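Local atomic coordinates of fructose-bisphosphate aldolase (Slackia heliotrinireducens, PDB entry 4MOZ), a protein that belongs to the DeoC/LacD family of aldolases and folds as a closed barrel of eight parallel strands, the TIM-barrel architecture. Residues D18-E21 / T22-N26; A81-R84 / G85-A88; L129-D133 / N134-V138; Q161-A164 / Q165-E169. All blocks are in the same frame, centred on the assembly; numbering follows the deposited sequence.

Contact 1: D18-E21 / T22-N26; sequences DARE and TYIDN
Ala19 and Tyr23 make the first of three successive i to i+4 backbone bonds across this contact, where the chain enters helix 20-30, ahead of the first strand of the TIM barrel. Tyr23 N reaches Ala19 O at 2.9 Å, Ile24 N follows to Arg20 O, and Asp25 N to Glu21 O is the shortest and straightest, 2.8 Å with 169° at the hydrogen. On the side chains, Ile24 folds back over the turn it has just completed: with CG1 set beside its own backbone N (chi1 -62°), that carbon comes to 3.3 Å from Arg20 O, and CD1 continues on to touch Arg20 CG at 4.0 Å. The arginine chain runs out straight from there, so the meeting is between its aliphatic base and the isoleucine tip, the two chains crossing at a slant. Asp25 is swung the same way and lays its carboxyl carbon CG close to Glu21 O. Its OD1 is 5.7 Å from Glu21 OE1; Arg6 salt-bridges both, NH1 to Asp25 and NH2 to Glu21, which probably offsets their repulsion. Beyond CB, Tyr23 leads away from the turn; its side chain packs on Pro12 and Val15, its hydroxyl bonds Asp207, and Arg89 of the second subunit packs on it. The opening of the turn is finished by solvent. Water 1 accepts from Thr22 N and donates to Asp18 O, while water 2 donates to that same Asp18 O at 3.1 Å and sits 2.7 Å from Thr22 OG1.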
ATOM      1  N   ASP C  18      15.142 -25.665  12.976  1.00 36.39           N
ATOM      2  CA  ASP C  18      15.940 -24.940  13.968  1.00 41.64           C
ATOM      3  C   ASP C  18      15.112 -24.081  14.935  1.00 39.92           C
ATOM      4  O   ASP C  18      15.670 -23.357  15.763  1.00 40.65           O
ATOM      5  CB  ASP C  18      17.042 -24.111  13.286  1.00 47.05           C
ATOM      6  CG  ASP C  18      16.492 -22.963  12.440  1.00 57.31           C
ATOM      7  OD1 ASP C  18      15.268 -22.914  12.174  1.00 63.42           O
ATOM      8  OD2 ASP C  18      17.298 -22.100  12.032  1.00 67.31           O
ATOM      9  N   ALA C  19      13.787 -24.168  14.827  1.00 35.92           N
ATOM     10  CA  ALA C  19      12.888 -23.463  15.747  1.00 34.26           C
ATOM     11  C   ALA C  19      12.069 -24.429  16.610  1.00 32.17           C
ATOM     12  O   ALA C  19      11.341 -24.007  17.515  1.00 32.83           O
ATOM     13  CB  ALA C  19      11.969 -22.527  14.974  1.00 31.02           C
ATOM     14  N   ARG C  20      12.205 -25.723  16.324  1.00 31.54           N
ATOM     15  CA  ARG C  20      11.409 -26.782  16.950  1.00 31.46           C
ATOM     16  C   ARG C  20      11.468 -26.818  18.480  1.00 32.14           C
ATOM     17  O   ARG C  20      10.421 -26.853  19.137  1.00 32.61           O
ATOM     18  CB  ARG C  20      11.810 -28.143  16.378  1.00 34.23           C
ATOM     19  CG  ARG C  20      11.005 -29.307  16.917  1.00 34.53           C
ATOM     20  CD  ARG C  20      11.456 -30.619  16.295  1.00 40.07           C
ATOM     21  NE  ARG C  20      10.551 -31.708  16.656  1.00 40.17           N
ATOM     22  CZ  ARG C  20       9.445 -32.024  15.987  1.00 40.85           C
ATOM     23  NH1 ARG C  20       9.093 -31.341  14.900  1.00 42.50           N
ATOM     24  NH2 ARG C  20       8.686 -33.029  16.408  1.00 41.42           N
ATOM     25  N   GLU C  21      12.679 -26.821  19.040  1.00 30.76           N
ATOM     26  CA  GLU C  21      12.853 -26.887  20.495  1.00 31.42           C
ATOM     27  C   GLU C  21      12.296 -25.643  21.180  1.00 28.30           C
ATOM     28  O   GLU C  21      11.664 -25.743  22.230  1.00 27.00           O
ATOM     29  CB  GLU C  21      14.320 -27.120  20.887  1.00 32.64           C
ATOM     30  CG  GLU C  21      14.916 -28.423  20.360  1.00 38.26           C
ATOM     31  CD  GLU C  21      14.045 -29.647  20.632  1.00 41.85           C
ATOM     32  OE1 GLU C  21      13.743 -29.931  21.810  1.00 44.50           O
ATOM     33  OE2 GLU C  21      13.665 -30.334  19.661  1.00 42.70           O
ATOM     34  N   THR C  22      12.523 -24.483  20.566  1.00 28.95           N
ATOM     35  CA  THR C  22      11.957 -23.221  21.034  1.00 28.26           C
ATOM     36  C   THR C  22      10.427 -23.274  21.039  1.00 28.32           C
ATOM     37  O   THR C  22       9.793 -22.829  21.998  1.00 27.24           O
ATOM     38  CB  THR C  22      12.441 -22.036  20.172  1.00 28.10           C
ATOM     39  OG1 THR C  22      13.872 -22.018  20.159  1.00 31.27           O
ATOM     40  CG2 THR C  22      11.940 -20.711  20.728  1.00 27.21           C
ATOM     41  N   TYR C  23       9.843 -23.828  19.976  1.00 29.90           N
ATOM     42  CA  TYR C  23       8.389 -23.946  19.881  1.00 28.40           C
ATOM     43  C   TYR C  23       7.827 -24.802  21.003  1.00 28.56           C
ATOM     44  O   TYR C  23       6.799 -24.463  21.596  1.00 28.99           O
ATOM     45  CB  TYR C  23       7.961 -24.529  18.533  1.00 26.87           C
ATOM     46  CG  TYR C  23       6.470 -24.764  18.440  1.00 27.22           C
ATOM     47  CD1 TYR C  23       5.602 -23.720  18.119  1.00 26.73           C
ATOM     48  CD2 TYR C  23       5.921 -26.023  18.688  1.00 26.71           C
ATOM     49  CE1 TYR C  23       4.234 -23.925  18.034  1.00 26.60           C
ATOM     50  CE2 TYR C  23       4.549 -26.236  18.611  1.00 25.04           C
ATOM     51  CZ  TYR C  23       3.715 -25.183  18.281  1.00 25.24           C
ATOM     52  OH  TYR C  23       2.356 -25.374  18.198  1.00 24.52           O
ATOM     53  N   ILE C  24       8.497 -25.921  21.274  1.00 28.65           N
ATOM     54  CA  ILE C  24       8.081 -26.820  22.341  1.00 29.87           C
ATOM     55  C   ILE C  24       8.256 -26.124  23.689  1.00 28.71           C
ATOM     56  O   ILE C  24       7.344 -26.144  24.514  1.00 29.18           O
ATOM     57  CB  ILE C  24       8.825 -28.177  22.282  1.00 31.03           C
ATOM     58  CG1 ILE C  24       8.515 -28.892  20.957  1.00 30.13           C
ATOM     59  CG2 ILE C  24       8.433 -29.057  23.465  1.00 30.25           C
ATOM     60  CD1 ILE C  24       9.491 -29.991  20.586  1.00 28.53           C
ATOM     61  N   ASP C  25       9.410 -25.485  23.893  1.00 29.30           N
ATOM     62  CA  ASP C  25       9.639 -24.676  25.090  1.00 29.75           C
ATOM     63  C   ASP C  25       8.458 -23.739  25.336  1.00 29.22           C
ATOM     64  O   ASP C  25       7.931 -23.671  26.445  1.00 31.43           O
ATOM     65  CB  ASP C  25      10.924 -23.849  24.961  1.00 30.60           C
ATOM     66  CG  ASP C  25      12.190 -24.685  25.073  1.00 32.47           C
ATOM     67  OD1 ASP C  25      12.123 -25.874  25.452  1.00 36.50           O
ATOM     68  OD2 ASP C  25      13.271 -24.139  24.776  1.00 33.62           O
ATOM     69  N   ASN C  26       8.038 -23.039  24.287  1.00 29.80           N
ATOM     70  CA  ASN C  26       6.987 -22.025  24.399  1.00 30.14           C
ATOM     71  C   ASN C  26       5.595 -22.612  24.599  1.00 29.25           C
ATOM     72  O   ASN C  26       4.777 -22.050  25.335  1.00 28.00           O
ATOM     73  CB  ASN C  26       7.017 -21.081  23.195  1.00 27.49           C
ATOM     74  CG  ASN C  26       8.215 -20.145  23.220  1.00 29.49           C
ATOM     75  OD1 ASN C  26       8.628 -19.671  24.283  1.00 31.39           O
ATOM     76  ND2 ASN C  26       8.777 -19.869  22.046  1.00 26.56           N
TER
HETATM   77  O   HOH W   1      14.614 -24.204  18.688  1.00 33.73           O
HETATM   78  O   HOH W   2      15.425 -21.338  18.073  1.00 45.01           O

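Contact 2: A81-R84 / G85-A88; sequences AGQR and GLIA
Gln83 O receives Ile87 N at 3.1 Å in an almost perfectly straight bond, 177° at the hydrogen, and Arg84 O takes Ala88 N at 2.9 Å, as the backbone passes from extended at Gly82 to helical at Arg84, with Gln83 in the N-cap position between. Ile87 then fills the inside of the bend. With CG1 opposite its own carbonyl carbon (chi1 -63°), the longer branch is aimed back at the incoming strand; CD1 ends 3.3 Å from Gly82 O, and CG1 passes 3.4 Å from Gln83 O. On another flank Leu86 sends CD2 to 4.5 Å from Gly82 CA, an approach helped by the missing side chain there, and the same methyl lies 4.2 Å from Gln83 OE1. This is the strand-to-helix turn of a beta-alpha-beta unit of the TIM barrel: strand 79-82 runs into helix 84-90, which leads on to strand 99-102, and Ile87 also packs on Tyr99 and Val101 of that next strand. Arg84 carries the polar side. Its chain bends at chi3 (62°), laying one face of the guanidinium over the start of the next residue. Arg84 NE is 4.0 Å from Gly85 N, and NH2 lies close to Gly85 CA. The charged end is held by the assembly, NH1 making a salt bridge with Asp14 of the third subunit. Gln83 turns inward instead, where its NE2 donates to Ser105 OG and Asp43 O.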
ATOM      1  N   ALA C  81      -1.496 -11.778  28.109  1.00 26.36           N
ATOM      2  CA  ALA C  81      -1.591 -11.186  26.773  1.00 26.71           C
ATOM      3  C   ALA C  81      -1.765  -9.675  26.851  1.00 28.00           C
ATOM      4  O   ALA C  81      -2.699  -9.183  27.489  1.00 28.30           O
ATOM      5  CB  ALA C  81      -2.730 -11.814  25.982  1.00 25.26           C
ATOM      6  N   GLY C  82      -0.855  -8.945  26.207  1.00 27.57           N
ATOM      7  CA  GLY C  82      -0.927  -7.485  26.159  1.00 27.42           C
ATOM      8  C   GLY C  82      -0.170  -6.894  24.987  1.00 26.07           C
ATOM      9  O   GLY C  82       0.605  -7.591  24.323  1.00 26.69           O
ATOM     10  N   GLN C  83      -0.390  -5.603  24.734  1.00 24.16           N
ATOM     11  CA  GLN C  83       0.314  -4.894  23.664  1.00 24.84           C
ATOM     12  C   GLN C  83       1.815  -4.830  23.933  1.00 25.77           C
ATOM     13  O   GLN C  83       2.248  -4.837  25.094  1.00 25.48           O
ATOM     14  CB  GLN C  83      -0.246  -3.482  23.478  1.00 25.06           C
ATOM     15  CG  GLN C  83      -1.629  -3.422  22.844  1.00 25.33           C
ATOM     16  CD  GLN C  83      -2.750  -3.563  23.859  1.00 26.81           C
ATOM     17  OE1 GLN C  83      -2.509  -3.590  25.074  1.00 28.39           O
ATOM     18  NE2 GLN C  83      -3.986  -3.656  23.367  1.00 22.94           N
ATOM     19  N   ARG C  84       2.593  -4.780  22.852  1.00 25.69           N
ATOM     20  CA  ARG C  84       4.057  -4.692  22.909  1.00 24.90           C
ATOM     21  C   ARG C  84       4.527  -3.576  23.844  1.00 25.08           C
ATOM     22  O   ARG C  84       5.387  -3.802  24.699  1.00 25.03           O
ATOM     23  CB  ARG C  84       4.619  -4.476  21.499  1.00 24.17           C
ATOM     24  CG  ARG C  84       6.137  -4.566  21.356  1.00 23.37           C
ATOM     25  CD  ARG C  84       6.634  -3.694  20.203  1.00 23.78           C
ATOM     26  NE  ARG C  84       6.328  -2.285  20.453  1.00 24.82           N
ATOM     27  CZ  ARG C  84       7.137  -1.434  21.087  1.00 23.62           C
ATOM     28  NH1 ARG C  84       8.332  -1.827  21.516  1.00 21.22           N
ATOM     29  NH2 ARG C  84       6.753  -0.180  21.288  1.00 23.14           N
ATOM     30  N   GLY C  85       3.949  -2.385  23.682  1.00 24.70           N
ATOM     31  CA  GLY C  85       4.332  -1.213  24.467  1.00 24.69           C
ATOM     32  C   GLY C  85       4.085  -1.371  25.954  1.00 25.52           C
ATOM     33  O   GLY C  85       4.961  -1.071  26.772  1.00 27.91           O
ATOM     34  N   LEU C  86       2.891  -1.854  26.295  1.00 24.30           N
ATOM     35  CA  LEU C  86       2.499  -2.095  27.677  1.00 24.65           C
ATOM     36  C   LEU C  86       3.475  -3.051  28.356  1.00 25.25           C
ATOM     37  O   LEU C  86       3.991  -2.760  29.443  1.00 24.44           O
ATOM     38  CB  LEU C  86       1.075  -2.655  27.728  1.00 25.03           C
ATOM     39  CG  LEU C  86       0.529  -3.106  29.085  1.00 26.03           C
ATOM     40  CD1 LEU C  86       0.264  -1.917  29.997  1.00 24.51           C
ATOM     41  CD2 LEU C  86      -0.735  -3.926  28.885  1.00 28.01           C
ATOM     42  N   ILE C  87       3.727  -4.181  27.699  1.00 23.76           N
ATOM     43  CA  ILE C  87       4.699  -5.159  28.170  1.00 25.05           C
ATOM     44  C   ILE C  87       6.100  -4.538  28.319  1.00 27.23           C
ATOM     45  O   ILE C  87       6.769  -4.761  29.327  1.00 28.23           O
ATOM     46  CB  ILE C  87       4.717  -6.419  27.269  1.00 25.53           C
ATOM     47  CG1 ILE C  87       3.356  -7.132  27.319  1.00 24.75           C
ATOM     48  CG2 ILE C  87       5.814  -7.379  27.706  1.00 25.66           C
ATOM     49  CD1 ILE C  87       3.175  -8.232  26.284  1.00 24.99           C
ATOM     50  N   ALA C  88       6.517  -3.736  27.339  1.00 27.28           N
ATOM     51  CA  ALA C  88       7.843  -3.107  27.352  1.00 28.03           C
ATOM     52  C   ALA C  88       8.091  -2.208  28.570  1.00 26.93           C
ATOM     53  O   ALA C  88       9.221  -2.121  29.059  1.00 26.33           O
ATOM     54  CB  ALA C  88       8.071  -2.323  26.067  1.00 26.36           C
TER

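Contact 3: L129-D133 / N134-V138; sequences LAMRD and NGVNV
Met131 O accepts two backbone N-H groups from 134-138, Asn134 N at 3.0 Å and Val136 N at 3.2 Å, and they arrive from opposite faces of its carbonyl plane. Beside it, Gly135 N binds Arg132 O from well above the plane, while water 3 donates both to that oxygen and to Val136 O. At the first two positions of the turn, Arg132 grips the carboxylate of Asp133 side-on: NE meets OD1 at 2.9 Å from above the carboxylate, and NH2 meets OD2 within the guanidinium plane. Leu129 CG lies over one face of this guanidinium, toward its rim, and NH1 has a second acid in Glu169. Together the bonds from Val136 N and Gly135 N form a Schellman motif that closes helix 125-132, with Gly135 as the C' residue at a positive phi of 107°. The chain then turns back into strand 138-145 of the TIM barrel. The reversal brings Val136 under the helix end, its carbonyl O taking a CA-H...O contact from Arg132 CA at 3.5 Å. Met131, modelled as selenomethionine, supplies the apolar surface: CG rests on Val136 CG2 at 3.8 Å, and a bend at chi3 returns CE to within 3.9 Å of Val136 CG1. Ala13 of the third subunit packs on both side chains and lends its O to Asn134 ND2.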
ATOM      1  N   LEU C 129      10.645  -9.622  18.296  1.00 28.87           N
ATOM      2  CA  LEU C 129      11.864 -10.432  18.312  1.00 30.23           C
ATOM      3  C   LEU C 129      13.018  -9.721  19.009  1.00 32.05           C
ATOM      4  O   LEU C 129      13.788 -10.349  19.739  1.00 34.61           O
ATOM      5  CB  LEU C 129      12.275 -10.798  16.884  1.00 32.36           C
ATOM      6  CG  LEU C 129      11.784 -12.103  16.244  1.00 33.47           C
ATOM      7  CD1 LEU C 129      10.359 -12.473  16.641  1.00 32.60           C
ATOM      8  CD2 LEU C 129      11.930 -12.040  14.728  1.00 31.38           C
ATOM      9  N   ALA C 130      13.126  -8.412  18.780  1.00 32.53           N
ATOM     10  CA  ALA C 130      14.160  -7.585  19.400  1.00 33.89           C
ATOM     11  C   ALA C 130      13.970  -7.542  20.910  1.00 33.38           C
ATOM     12  O   ALA C 130      14.933  -7.599  21.675  1.00 34.08           O
ATOM     13  CB  ALA C 130      14.136  -6.176  18.819  1.00 33.83           C
HETATM   14  N   MSE C 131      12.714  -7.454  21.327  1.00 31.19           N
HETATM   15  CA  MSE C 131      12.376  -7.416  22.734  1.00 31.46           C
HETATM   16  C   MSE C 131      12.662  -8.766  23.406  1.00 32.34           C
HETATM   17  O   MSE C 131      13.192  -8.806  24.519  1.00 31.36           O
HETATM   18  CB  MSE C 131      10.918  -7.014  22.889  1.00 30.15           C
HETATM   19  CG  MSE C 131      10.581  -6.435  24.226  1.00 33.78           C
HETATM   20 SE   MSE C 131       8.856  -5.548  24.174  1.00 44.46          SE
HETATM   21  CE  MSE C 131       8.119  -6.343  25.758  1.00 40.23           C
ATOM     22  N   ARG C 132      12.315  -9.856  22.716  1.00 31.08           N
ATOM     23  CA  ARG C 132      12.631 -11.225  23.140  1.00 32.75           C
ATOM     24  C   ARG C 132      14.135 -11.406  23.344  1.00 33.00           C
ATOM     25  O   ARG C 132      14.572 -12.010  24.324  1.00 34.25           O
ATOM     26  CB  ARG C 132      12.129 -12.241  22.101  1.00 33.71           C
ATOM     27  CG  ARG C 132      12.536 -13.694  22.373  1.00 32.33           C
ATOM     28  CD  ARG C 132      12.566 -14.535  21.099  1.00 30.87           C
ATOM     29  NE  ARG C 132      13.529 -14.008  20.130  1.00 31.05           N
ATOM     30  CZ  ARG C 132      13.698 -14.462  18.889  1.00 34.41           C
ATOM     31  NH1 ARG C 132      12.968 -15.470  18.421  1.00 35.52           N
ATOM     32  NH2 ARG C 132      14.607 -13.896  18.104  1.00 36.49           N
ATOM     33  N   ASP C 133      14.919 -10.877  22.412  1.00 31.65           N
ATOM     34  CA  ASP C 133      16.369 -10.982  22.485  1.00 34.08           C
ATOM     35  C   ASP C 133      16.973  -9.989  23.480  1.00 35.00           C
ATOM     36  O   ASP C 133      18.162 -10.061  23.790  1.00 37.74           O
ATOM     37  CB  ASP C 133      16.978 -10.823  21.093  1.00 34.38           C
ATOM     38  CG  ASP C 133      16.558 -11.938  20.145  1.00 35.90           C
ATOM     39  OD1 ASP C 133      16.173 -13.032  20.618  1.00 36.78           O
ATOM     40  OD2 ASP C 133      16.612 -11.719  18.921  1.00 39.79           O
ATOM     41  N   ASN C 134      16.144  -9.078  23.988  1.00 34.01           N
ATOM     42  CA  ASN C 134      16.558  -8.156  25.047  1.00 34.09           C
ATOM     43  C   ASN C 134      16.190  -8.692  26.436  1.00 33.03           C
ATOM     44  O   ASN C 134      16.322  -7.991  27.438  1.00 37.39           O
ATOM     45  CB  ASN C 134      15.965  -6.760  24.813  1.00 33.92           C
ATOM     46  CG  ASN C 134      16.651  -5.681  25.637  1.00 35.55           C
ATOM     47  OD1 ASN C 134      17.851  -5.758  25.918  1.00 37.16           O
ATOM     48  ND2 ASN C 134      15.887  -4.665  26.030  1.00 31.11           N
ATOM     49  N   GLY C 135      15.721  -9.935  26.485  1.00 31.56           N
ATOM     50  CA  GLY C 135      15.459 -10.611  27.752  1.00 31.62           C
ATOM     51  C   GLY C 135      14.010 -10.796  28.171  1.00 32.37           C
ATOM     52  O   GLY C 135      13.750 -11.324  29.249  1.00 35.17           O
ATOM     53  N   VAL C 136      13.058 -10.370  27.344  1.00 32.34           N
ATOM     54  CA  VAL C 136      11.644 -10.508  27.712  1.00 29.68           C
ATOM     55  C   VAL C 136      11.118 -11.887  27.316  1.00 28.39           C
ATOM     56  O   VAL C 136      11.323 -12.338  26.187  1.00 29.40           O
ATOM     57  CB  VAL C 136      10.767  -9.381  27.131  1.00 27.66           C
ATOM     58  CG1 VAL C 136       9.327  -9.515  27.606  1.00 26.58           C
ATOM     59  CG2 VAL C 136      11.316  -8.031  27.549  1.00 28.67           C
ATOM     60  N   ASN C 137      10.440 -12.542  28.258  1.00 26.57           N
ATOM     61  CA  ASN C 137       9.949 -13.908  28.074  1.00 27.19           C
ATOM     62  C   ASN C 137       8.695 -13.983  27.191  1.00 26.24           C
ATOM     63  O   ASN C 137       7.603 -14.330  27.656  1.00 26.61           O
ATOM     64  CB  ASN C 137       9.725 -14.583  29.438  1.00 26.18           C
ATOM     65  CG  ASN C 137       9.333 -16.044  29.315  1.00 26.20           C
ATOM     66  OD1 ASN C 137       9.859 -16.780  28.472  1.00 28.21           O
ATOM     67  ND2 ASN C 137       8.400 -16.474  30.161  1.00 23.37           N
ATOM     68  N   VAL C 138       8.865 -13.650  25.915  1.00 26.24           N
ATOM     69  CA  VAL C 138       7.770 -13.700  24.954  1.00 26.61           C
ATOM     70  C   VAL C 138       7.630 -15.132  24.466  1.00 25.43           C
ATOM     71  O   VAL C 138       8.564 -15.698  23.898  1.00 25.58           O
ATOM     72  CB  VAL C 138       8.007 -12.754  23.752  1.00 28.23           C
ATOM     73  CG1 VAL C 138       6.871 -12.868  22.734  1.00 25.42           C
ATOM     74  CG2 VAL C 138       8.161 -11.311  24.223  1.00 28.65           C
TER
HETATM   75  O   HOH W   3      13.535 -13.895  26.337  1.00 37.91           O

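Contact 4: Q161-A164 / Q165-E169; sequences QLVA and QAHEE
Leu162 and Ala166 form the tight side of this last stretch of helix 152-168, the face turned to the barrel strands. Ala166 N bonds Leu162 O at 2.8 Å, and the small CB of the alanine sits only 3.3 Å from the same oxygen. Both side chains press on Leu141 of strand 138-145, so the helix of this beta-alpha-beta unit lies directly on the TIM-barrel wall. Val163 and His167 continue the buried part, pointing the same way side by side, with Val163 CG1 3.8 Å from His167 CE1. Gln161 and Gln165 are a well-packed pair on the more solvent-facing flank. Their side chains cross at a slant with amide planes 63° apart. Gln161 NE2 lies 3.6 Å from Gln165 CD, and Gln161 CG is as near to Gln165 NE2, so the second amide lies against both the chain and the amide of the first, while Gln161 OE1 is committed to Asp124 N of the second subunit. Gln165 is steered there by its first torsion (chi1 -76°), which lays CG 3.4 Å from Gln161 O. The loose side is Glu168, exposed and extended, whose side chain meets the previous turn through CB alone, 3.5 Å from Ala164 O, the oxygen its backbone N bonds. The polar chemistry that matters is gathered at the imidazole: His167 ND1 bonds Asp14 and NE2 bonds Asp207. Two carboxylates, one at each ring nitrogen, fix the rotation of the ring and would be expected to stabilise its protonated form, tying the end of the helix to two separate loops.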
ATOM      1  N   GLN C 161       0.036 -14.159   7.358  1.00 24.39           N
ATOM      2  CA  GLN C 161       1.467 -13.867   7.307  1.00 24.91           C
ATOM      3  C   GLN C 161       2.097 -13.959   8.693  1.00 25.51           C
ATOM      4  O   GLN C 161       3.227 -14.446   8.845  1.00 27.09           O
ATOM      5  CB  GLN C 161       1.705 -12.475   6.701  1.00 25.32           C
ATOM      6  CG  GLN C 161       3.168 -12.057   6.581  1.00 26.34           C
ATOM      7  CD  GLN C 161       3.942 -12.854   5.537  1.00 29.04           C
ATOM      8  OE1 GLN C 161       3.360 -13.487   4.662  1.00 29.84           O
ATOM      9  NE2 GLN C 161       5.263 -12.811   5.622  1.00 28.00           N
ATOM     10  N   LEU C 162       1.358 -13.487   9.693  1.00 24.29           N
ATOM     11  CA  LEU C 162       1.818 -13.482  11.072  1.00 26.27           C
ATOM     12  C   LEU C 162       2.030 -14.899  11.603  1.00 26.59           C
ATOM     13  O   LEU C 162       3.036 -15.178  12.260  1.00 23.79           O
ATOM     14  CB  LEU C 162       0.819 -12.739  11.955  1.00 27.72           C
ATOM     15  CG  LEU C 162       1.334 -12.295  13.320  1.00 30.69           C
ATOM     16  CD1 LEU C 162       2.247 -11.081  13.186  1.00 31.41           C
ATOM     17  CD2 LEU C 162       0.159 -11.990  14.234  1.00 33.79           C
ATOM     18  N   VAL C 163       1.079 -15.786  11.316  1.00 25.89           N
ATOM     19  CA  VAL C 163       1.164 -17.172  11.772  1.00 27.03           C
ATOM     20  C   VAL C 163       2.406 -17.842  11.191  1.00 26.58           C
ATOM     21  O   VAL C 163       3.179 -18.465  11.921  1.00 25.53           O
ATOM     22  CB  VAL C 163      -0.104 -17.987  11.433  1.00 27.73           C
ATOM     23  CG1 VAL C 163       0.093 -19.453  11.799  1.00 27.16           C
ATOM     24  CG2 VAL C 163      -1.311 -17.429  12.174  1.00 25.20           C
ATOM     25  N   ALA C 164       2.601 -17.686   9.883  1.00 26.71           N
ATOM     26  CA  ALA C 164       3.780 -18.216   9.208  1.00 26.93           C
ATOM     27  C   ALA C 164       5.078 -17.704   9.839  1.00 26.26           C
ATOM     28  O   ALA C 164       6.001 -18.476  10.075  1.00 27.49           O
ATOM     29  CB  ALA C 164       3.733 -17.876   7.730  1.00 26.80           C
ATOM     30  N   GLN C 165       5.130 -16.410  10.133  1.00 25.69           N
ATOM     31  CA  GLN C 165       6.340 -15.784  10.658  1.00 27.35           C
ATOM     32  C   GLN C 165       6.611 -16.160  12.108  1.00 26.92           C
ATOM     33  O   GLN C 165       7.768 -16.365  12.492  1.00 27.67           O
ATOM     34  CB  GLN C 165       6.270 -14.266  10.523  1.00 27.79           C
ATOM     35  CG  GLN C 165       6.511 -13.756   9.112  1.00 32.52           C
ATOM     36  CD  GLN C 165       6.408 -12.245   9.011  1.00 36.10           C
ATOM     37  OE1 GLN C 165       7.315 -11.593   8.507  1.00 41.85           O
ATOM     38  NE2 GLN C 165       5.306 -11.682   9.499  1.00 34.25           N
ATOM     39  N   ALA C 166       5.547 -16.249  12.906  1.00 25.32           N
ATOM     40  CA  ALA C 166       5.670 -16.643  14.305  1.00 26.99           C
ATOM     41  C   ALA C 166       6.209 -18.064  14.434  1.00 27.14           C
ATOM     42  O   ALA C 166       7.105 -18.326  15.240  1.00 27.83           O
ATOM     43  CB  ALA C 166       4.339 -16.510  15.021  1.00 24.96           C
ATOM     44  N   HIS C 167       5.672 -18.971  13.624  1.00 26.50           N
ATOM     45  CA  HIS C 167       6.087 -20.367  13.663  1.00 27.40           C
ATOM     46  C   HIS C 167       7.479 -20.563  13.156  1.00 27.94           C
ATOM     47  O   HIS C 167       8.178 -21.472  13.597  1.00 28.69           O
ATOM     48  CB  HIS C 167       5.088 -21.255  12.940  1.00 26.18           C
ATOM     49  CG  HIS C 167       3.820 -21.477  13.723  1.00 26.83           C
ATOM     50  ND1 HIS C 167       2.691 -21.941  13.160  1.00 27.79           N
ATOM     51  CD2 HIS C 167       3.529 -21.256  15.069  1.00 25.84           C
ATOM     52  CE1 HIS C 167       1.728 -22.029  14.099  1.00 28.70           C
ATOM     53  NE2 HIS C 167       2.244 -21.608  15.266  1.00 28.19           N
ATOM     54  N   GLU C 168       7.896 -19.691  12.246  1.00 27.97           N
ATOM     55  CA  GLU C 168       9.277 -19.642  11.778  1.00 31.91           C
ATOM     56  C   GLU C 168      10.216 -19.350  12.954  1.00 31.82           C
ATOM     57  O   GLU C 168      11.358 -19.809  12.974  1.00 31.16           O
ATOM     58  CB  GLU C 168       9.412 -18.568  10.694  1.00 36.35           C
ATOM     59  CG  GLU C 168      10.782 -18.464  10.049  1.00 41.27           C
ATOM     60  CD  GLU C 168      10.896 -17.324   9.049  1.00 48.07           C
ATOM     61  OE1 GLU C 168       9.911 -16.575   8.850  1.00 51.83           O
ATOM     62  OE2 GLU C 168      11.986 -17.180   8.457  1.00 54.68           O
ATOM     63  N   GLU C 169       9.709 -18.601  13.934  1.00 33.01           N
ATOM     64  CA  GLU C 169      10.484 -18.198  15.107  1.00 31.99           C
ATOM     65  C   GLU C 169      10.258 -19.094  16.321  1.00 30.41           C
ATOM     66  O   GLU C 169      10.874 -18.890  17.364  1.00 34.55           O
ATOM     67  CB  GLU C 169      10.171 -16.743  15.482  1.00 31.11           C
ATOM     68  CG  GLU C 169      10.738 -15.706  14.524  1.00 33.32           C
ATOM     69  CD  GLU C 169      12.255 -15.758  14.410  1.00 36.15           C
ATOM     70  OE1 GLU C 169      12.932 -16.092  15.410  1.00 39.54           O
ATOM     71  OE2 GLU C 169      12.770 -15.458  13.313  1.00 36.04           O
TER

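How the contacts relate
Contact 2 is the most buried of the four and lies nearest the chain centre; contact 4 is buried along its barrel face, while contacts 1 and 3 are partly exposed. Contacts 2 and 3 share an apolar seam, with Ile87 CG2 and Met131 CE packed together, and both meet the third subunit. A salt bridge joins contacts 3 and 4. Contact 1 lies against contact 4, Ala19 CB touching Glu168 O, and both meet the second subunit. Chemistry follows place: a strand-to-helix turn in 81-88, a glycine-ended helix in 129-138, arginine-bridged acids and waters at the start of helix 20-30, and a histidine between two aspartates near the end of helix 152-168.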